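Local coordinates for hypothetical membrane protein (Corynebacterium glutamicum, PDB 6JSB), which binds heme and probably passes it along in the heme uptake machinery of corynebacteria, at residues V46-P60 with A68-H80. Residues are numbered along the deposited sequence; the frame is centred on the assembly and turned at random. Where two conformers were deposited one is given.
Sequences VETTGTKSAREFTWP and AVKLGGGVHWTGH. With HEM (protoporphyrin IX containing Fe), chain C.
Val75 wedges between the rings of Phe57 and Trp59 where the antiparallel beta hairpin of strands 56-65 and 68-81, part of the HtaA-type heme-binding domain, splays apart. Its CG2 lies over one face of Phe57, a CH-pi contact 4.2 Å from the ring centroid and 18° off the normal, while Arg55 CG lies over the opposite face, toward its rim. Val75 CG2 also touches Trp59 CH2 at 3.5 Å, the side chains crossing at about a right angle. With CG1 anti to its backbone N (chi1 177°), Val75 brings that second methyl to 3.8 Å from Phe57 CZ and over a face of Trp77. Phe57 CE1 meets Trp77 CZ2 at 4.0 Å; Trp77 NE1 donates a hydrogen bond to Asn21 OD1 on helix 18-24, which also carries the axial ligand Tyr23. Trp59, its NE1 bonded to Trp14 O, turns its edge to the glycine run, with Gly72 O and Gly73 O near the ring plane. Val46 CG2 sits 3.5 Å above that plane, toward the rim, and packs 3.7 Å from Gly73 CA, room that exists because Gly73 has no side chain. At the far end of strand 74-80, His80 lays its ring over the porphyrin and bonds through NE2 to Tyr23 OH. Back where the strands close up, Gly72 N gives Pro60 O a nearly straight 2.9 Å hydrogen bond (166° at the hydrogen), and Leu71 CA adds a C-H contact to that oxygen.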
loop_
_atom_site.group_PDB
_atom_site.type_symbol
_atom_site.label_atom_id
_atom_site.label_comp_id
_atom_site.label_asym_id
_atom_site.label_seq_id
_atom_site.Cartn_x
_atom_site.Cartn_y
_atom_site.Cartn_z
ATOM N N VAL A 46 -0.532 9.994 -4.750
ATOM C CA VAL A 46 -1.537 8.953 -4.981
ATOM C C VAL A 46 -2.778 9.610 -5.567
ATOM O O VAL A 46 -3.197 10.686 -5.129
ATOM C CB VAL A 46 -1.865 8.211 -3.672
ATOM C CG1 VAL A 46 -3.130 7.382 -3.826
ATOM C CG2 VAL A 46 -0.709 7.284 -3.300
ATOM N N GLU A 47 -3.365 8.964 -6.563
ATOM C CA GLU A 47 -4.688 9.312 -7.050
ATOM C C GLU A 47 -5.665 8.205 -6.686
ATOM O O GLU A 47 -5.311 7.017 -6.644
ATOM C CB GLU A 47 -4.670 9.484 -8.572
ATOM C CG GLU A 47 -3.664 10.505 -9.074
ATOM C CD GLU A 47 -4.210 11.916 -9.094
ATOM O OE1 GLU A 47 -5.353 12.124 -8.608
ATOM O OE2 GLU A 47 -3.493 12.818 -9.600
ATOM N N THR A 48 -6.913 8.584 -6.418
ATOM C CA THR A 48 -7.865 7.545 -6.015
ATOM C C THR A 48 -9.197 7.875 -6.654
ATOM O O THR A 48 -9.500 9.058 -6.899
ATOM C CB THR A 48 -7.993 7.429 -4.484
ATOM O OG1 THR A 48 -8.851 6.341 -4.103
ATOM C CG2 THR A 48 -8.507 8.714 -3.872
ATOM N N THR A 49 -9.945 6.834 -6.975
ATOM C CA THR A 49 -11.318 6.991 -7.473
ATOM C C THR A 49 -12.164 5.913 -6.849
ATOM O O THR A 49 -11.670 4.854 -6.474
ATOM C CB THR A 49 -11.433 6.849 -9.006
ATOM O OG1 THR A 49 -10.938 5.562 -9.437
ATOM C CG2 THR A 49 -10.583 7.917 -9.765
ATOM N N GLY A 50 -13.466 6.160 -6.762
ATOM C CA GLY A 50 -14.375 5.189 -6.201
ATOM C C GLY A 50 -14.303 5.131 -4.681
ATOM O O GLY A 50 -13.425 5.710 -4.062
ATOM N N THR A 51 -15.226 4.355 -4.100
ATOM C CA THR A 51 -15.226 4.081 -2.652
ATOM C C THR A 51 -15.524 2.601 -2.423
ATOM O O THR A 51 -16.042 1.889 -3.301
ATOM C CB THR A 51 -16.252 4.946 -1.850
ATOM O OG1 THR A 51 -17.570 4.600 -2.300
ATOM C CG2 THR A 51 -16.024 6.465 -2.060
ATOM N N LYS A 52 -15.147 2.124 -1.235
ATOM C CA LYS A 52 -15.511 0.752 -0.798
ATOM C C LYS A 52 -14.905 -0.245 -1.778
ATOM O O LYS A 52 -13.726 -0.065 -2.147
ATOM C CB LYS A 52 -17.044 0.633 -0.618
ATOM C CG LYS A 52 -17.495 1.397 0.577
ATOM C CD LYS A 52 -18.959 0.997 1.001
ATOM C CE LYS A 52 -19.913 1.311 -0.137
ATOM N NZ LYS A 52 -21.350 1.058 0.264
ATOM N N SER A 53 -15.659 -1.272 -2.215
ATOM C CA SER A 53 -15.037 -2.297 -3.077
ATOM C C SER A 53 -14.649 -1.734 -4.424
ATOM O O SER A 53 -13.815 -2.344 -5.097
ATOM C CB SER A 53 -15.982 -3.480 -3.325
ATOM O OG SER A 53 -16.384 -4.092 -2.092
ATOM N N ALA A 54 -15.176 -0.565 -4.790
ATOM C CA ALA A 54 -14.830 0.014 -6.088
ATOM C C ALA A 54 -13.631 0.927 -6.031
ATOM O O ALA A 54 -13.198 1.439 -7.067
ATOM C CB ALA A 54 -16.035 0.799 -6.625
ATOM N N ARG A 55 -13.085 1.171 -4.847
ATOM C CA ARG A 55 -12.023 2.154 -4.753
ATOM C C ARG A 55 -10.760 1.610 -5.409
ATOM O O ARG A 55 -10.390 0.417 -5.247
ATOM C CB ARG A 55 -11.721 2.489 -3.284
ATOM C CG ARG A 55 -10.609 3.570 -3.149
ATOM C CD ARG A 55 -10.518 3.972 -1.674
ATOM N NE ARG A 55 -11.662 4.790 -1.169
ATOM C CZ ARG A 55 -11.713 6.108 -1.282
ATOM N NH1 ARG A 55 -10.802 6.792 -1.998
ATOM N NH2 ARG A 55 -12.710 6.772 -0.669
ATOM N N GLU A 56 -10.080 2.509 -6.098
ATOM C CA GLU A 56 -8.771 2.185 -6.725
ATOM C C GLU A 56 -7.744 3.206 -6.279
ATOM O O GLU A 56 -8.083 4.368 -5.960
ATOM C CB GLU A 56 -8.916 2.253 -8.270
ATOM C CG GLU A 56 -9.827 1.129 -8.792
ATOM C CD GLU A 56 -9.956 1.151 -10.301
ATOM O OE1 GLU A 56 -10.858 1.833 -10.768
ATOM O OE2 GLU A 56 -9.130 0.513 -11.017
ATOM N N PHE A 57 -6.466 2.787 -6.234
ATOM C CA PHE A 57 -5.387 3.734 -5.984
ATOM C C PHE A 57 -4.346 3.618 -7.076
ATOM O O PHE A 57 -3.963 2.487 -7.432
ATOM C CB PHE A 57 -4.628 3.423 -4.635
ATOM C CG PHE A 57 -5.471 3.439 -3.401
ATOM C CD1 PHE A 57 -5.680 2.248 -2.700
ATOM C CD2 PHE A 57 -6.005 4.635 -2.921
ATOM C CE1 PHE A 57 -6.449 2.230 -1.507
ATOM C CE2 PHE A 57 -6.727 4.625 -1.760
ATOM C CZ PHE A 57 -6.982 3.437 -1.059
ATOM N N THR A 58 -3.840 4.753 -7.567
ATOM C CA THR A 58 -2.634 4.687 -8.401
ATOM C C THR A 58 -1.509 5.348 -7.617
ATOM O O THR A 58 -1.733 6.355 -6.935
ATOM C CB THR A 58 -2.765 5.386 -9.768
ATOM O OG1 THR A 58 -2.805 6.802 -9.560
ATOM C CG2 THR A 58 -4.004 4.904 -10.493
ATOM N N TRP A 59 -0.331 4.754 -7.654
ATOM C CA TRP A 59 0.818 5.210 -6.914
ATOM C C TRP A 59 1.865 5.689 -7.908
ATOM O O TRP A 59 2.136 4.968 -8.890
ATOM C CB TRP A 59 1.412 4.041 -6.056
ATOM C CG TRP A 59 0.413 3.389 -5.093
ATOM C CD1 TRP A 59 -0.594 2.509 -5.419
ATOM C CD2 TRP A 59 0.377 3.525 -3.653
ATOM N NE1 TRP A 59 -1.267 2.096 -4.279
ATOM C CE2 TRP A 59 -0.699 2.713 -3.184
ATOM C CE3 TRP A 59 1.142 4.263 -2.736
ATOM C CZ2 TRP A 59 -0.998 2.570 -1.851
ATOM C CZ3 TRP A 59 0.822 4.145 -1.354
ATOM C CH2 TRP A 59 -0.238 3.311 -0.934
ATOM N N PRO A 60 2.487 6.855 -7.699
ATOM C CA PRO A 60 3.398 7.387 -8.713
ATOM C C PRO A 60 4.745 6.691 -8.649
ATOM O O PRO A 60 5.289 6.473 -7.577
ATOM C CB PRO A 60 3.523 8.875 -8.323
ATOM C CG PRO A 60 3.322 8.867 -6.765
ATOM C CD PRO A 60 2.247 7.808 -6.581
ATOM N N ALA A 68 14.507 -3.096 -8.633
ATOM C CA ALA A 68 13.427 -2.480 -7.849
ATOM C C ALA A 68 12.778 -1.328 -8.587
ATOM O O ALA A 68 13.466 -0.555 -9.259
ATOM C CB ALA A 68 13.954 -1.941 -6.497
ATOM N N VAL A 69 11.451 -1.175 -8.411
ATOM C CA VAL A 69 10.736 0.023 -8.859
ATOM C C VAL A 69 10.305 0.726 -7.583
ATOM O O VAL A 69 9.613 0.123 -6.756
ATOM C CB VAL A 69 9.509 -0.336 -9.715
ATOM C CG1 VAL A 69 8.722 0.943 -10.181
ATOM C CG2 VAL A 69 9.980 -1.194 -10.944
ATOM N N LYS A 70 10.703 1.991 -7.425
ATOM C CA LYS A 70 10.434 2.777 -6.213
ATOM C C LYS A 70 9.186 3.602 -6.487
ATOM O O LYS A 70 9.127 4.310 -7.494
ATOM C CB LYS A 70 11.619 3.709 -5.894
ATOM C CG LYS A 70 12.984 3.009 -5.918
ATOM C CD LYS A 70 13.169 2.142 -4.725
ATOM C CE LYS A 70 13.432 2.940 -3.467
ATOM N NZ LYS A 70 13.492 1.929 -2.384
ATOM N N LEU A 71 8.180 3.472 -5.631
ATOM C CA LEU A 71 6.961 4.278 -5.705
ATOM C C LEU A 71 6.955 5.334 -4.596
ATOM O O LEU A 71 7.635 5.213 -3.573
ATOM C CB LEU A 71 5.706 3.393 -5.570
ATOM C CG LEU A 71 5.612 2.159 -6.498
ATOM C CD1 LEU A 71 4.456 1.243 -6.176
ATOM C CD2 LEU A 71 5.603 2.562 -7.981
ATOM N N GLY A 72 6.173 6.394 -4.809
ATOM C CA GLY A 72 5.917 7.387 -3.786
ATOM C C GLY A 72 4.450 7.318 -3.400
ATOM O O GLY A 72 3.710 6.473 -3.898
ATOM N N GLY A 73 4.053 8.206 -2.486
ATOM C CA GLY A 73 2.642 8.314 -2.151
ATOM C C GLY A 73 2.322 7.699 -0.788
ATOM O O GLY A 73 3.076 6.894 -0.243
ATOM N N GLY A 74 1.185 8.111 -0.233
ATOM C CA GLY A 74 0.744 7.600 1.058
ATOM C C GLY A 74 -0.760 7.446 1.066
ATOM O O GLY A 74 -1.480 8.201 0.405
ATOM N N VAL A 75 -1.229 6.452 1.827
ATOM C CA VAL A 75 -2.668 6.268 2.068
ATOM C C VAL A 75 -2.880 6.035 3.560
ATOM O O VAL A 75 -2.129 5.282 4.177
ATOM C CB VAL A 75 -3.237 5.082 1.267
ATOM C CG1 VAL A 75 -4.700 4.901 1.615
ATOM C CG2 VAL A 75 -3.054 5.318 -0.251
ATOM N N HIS A 76 -3.912 6.669 4.133
ATOM C CA HIS A 76 -4.163 6.596 5.582
ATOM C C HIS A 76 -5.599 6.133 5.765
ATOM O O HIS A 76 -6.523 6.800 5.261
ATOM C CB HIS A 76 -3.990 8.000 6.191
ATOM C CG HIS A 76 -4.082 8.052 7.682
ATOM N ND1 HIS A 76 -4.464 9.205 8.340
ATOM C CD2 HIS A 76 -3.836 7.125 8.637
ATOM C CE1 HIS A 76 -4.448 8.982 9.650
ATOM N NE2 HIS A 76 -4.058 7.734 9.863
ATOM N N TRP A 77 -5.811 5.038 6.505
ATOM C CA TRP A 77 -7.160 4.561 6.826
ATOM C C TRP A 77 -7.428 4.750 8.322
ATOM O O TRP A 77 -6.559 4.435 9.155
ATOM C CB TRP A 77 -7.296 3.068 6.569
ATOM C CG TRP A 77 -7.132 2.572 5.150
ATOM C CD1 TRP A 77 -8.154 2.138 4.327
ATOM C CD2 TRP A 77 -5.902 2.303 4.449
ATOM N NE1 TRP A 77 -7.631 1.668 3.141
ATOM C CE2 TRP A 77 -6.248 1.785 3.185
ATOM C CE3 TRP A 77 -4.530 2.504 4.762
ATOM C CZ2 TRP A 77 -5.274 1.396 2.237
ATOM C CZ3 TRP A 77 -3.573 2.136 3.843
ATOM C CH2 TRP A 77 -3.945 1.598 2.571
ATOM N N THR A 78 -8.640 5.189 8.671
ATOM C CA THR A 78 -8.972 5.368 10.086
ATOM C C THR A 78 -10.396 4.873 10.324
ATOM O O THR A 78 -11.316 5.209 9.572
ATOM C CB THR A 78 -8.889 6.854 10.514
ATOM O OG1 THR A 78 -9.421 7.708 9.507
ATOM C CG2 THR A 78 -7.399 7.271 10.713
ATOM N N GLY A 79 -10.576 4.101 11.390
ATOM C CA GLY A 79 -11.909 3.676 11.804
ATOM C C GLY A 79 -11.961 3.254 13.270
ATOM O O GLY A 79 -10.976 3.327 14.011
ATOM N N HIS A 80 -13.162 2.873 13.721
ATOM C CA HIS A 80 -13.365 2.423 15.100
ATOM C C HIS A 80 -12.893 3.475 16.109
ATOM O O HIS A 80 -12.153 3.185 17.033
ATOM C CB HIS A 80 -12.667 1.056 15.380
ATOM C CG HIS A 80 -13.180 -0.055 14.507
ATOM N ND1 HIS A 80 -14.370 -0.714 14.760
ATOM C CD2 HIS A 80 -12.635 -0.643 13.403
ATOM C CE1 HIS A 80 -14.553 -1.630 13.807
ATOM N NE2 HIS A 80 -13.514 -1.606 12.984
HETATM C CHA HEM C . -12.646 -7.119 9.756
HETATM C CHB HEM C . -14.473 -5.262 13.844
HETATM C CHC HEM C . -10.088 -3.333 14.816
HETATM C CHD HEM C . -8.363 -4.933 10.519
HETATM C C1A HEM C . -13.474 -6.838 10.825
HETATM C C2A HEM C . -14.791 -7.426 10.989
HETATM C C3A HEM C . -15.338 -6.919 12.118
HETATM C C4A HEM C . -14.347 -6.004 12.685
HETATM C CMA HEM C . -16.740 -7.231 12.726
HETATM C CAA HEM C . -15.400 -8.455 10.013
HETATM C CBA HEM C . -16.271 -7.742 8.990
HETATM C CGA HEM C . -16.577 -8.687 7.849
HETATM O O1A HEM C . -17.390 -8.298 6.966
HETATM O O2A HEM C . -15.986 -9.813 7.831
HETATM C C1B HEM C . -13.453 -4.581 14.447
HETATM C C2B HEM C . -13.558 -3.863 15.718
HETATM C C3B HEM C . -12.353 -3.336 15.997
HETATM C C4B HEM C . -11.433 -3.666 14.900
HETATM C CMB HEM C . -14.875 -3.833 16.545
HETATM C CAB HEM C . -11.902 -2.479 17.217
HETATM C CBB HEM C . -12.781 -1.813 17.971
HETATM C C1C HEM C . -9.231 -3.581 13.738
HETATM C C2C HEM C . -7.861 -3.137 13.633
HETATM C C3C HEM C . -7.381 -3.530 12.429
HETATM C C4C HEM C . -8.427 -4.302 11.764
HETATM C CMC HEM C . -7.124 -2.242 14.663
HETATM C CAC HEM C . -5.982 -3.182 11.953
HETATM C CBC HEM C . -5.781 -3.011 10.654
HETATM C C1D HEM C . -9.386 -5.673 9.964
HETATM C C2D HEM C . -9.292 -6.380 8.707
HETATM C C3D HEM C . -10.468 -6.997 8.468
HETATM C C4D HEM C . -11.364 -6.678 9.568
HETATM C CMD HEM C . -7.997 -6.434 7.868
HETATM C CAD HEM C . -10.806 -7.873 7.222
HETATM C CBD HEM C . -11.537 -6.943 6.219
HETATM C CGD HEM C . -11.837 -7.771 4.972
HETATM O O1D HEM C . -12.775 -8.636 5.068
HETATM O O2D HEM C . -11.114 -7.552 3.939
HETATM N NA HEM C . -13.197 -5.968 11.900
HETATM N NB HEM C . -12.170 -4.397 13.976
HETATM N NC HEM C . -9.532 -4.312 12.585
HETATM N ND HEM C . -10.658 -5.864 10.429
HETATM FE FE HEM C . -11.375 -4.887 12.125
#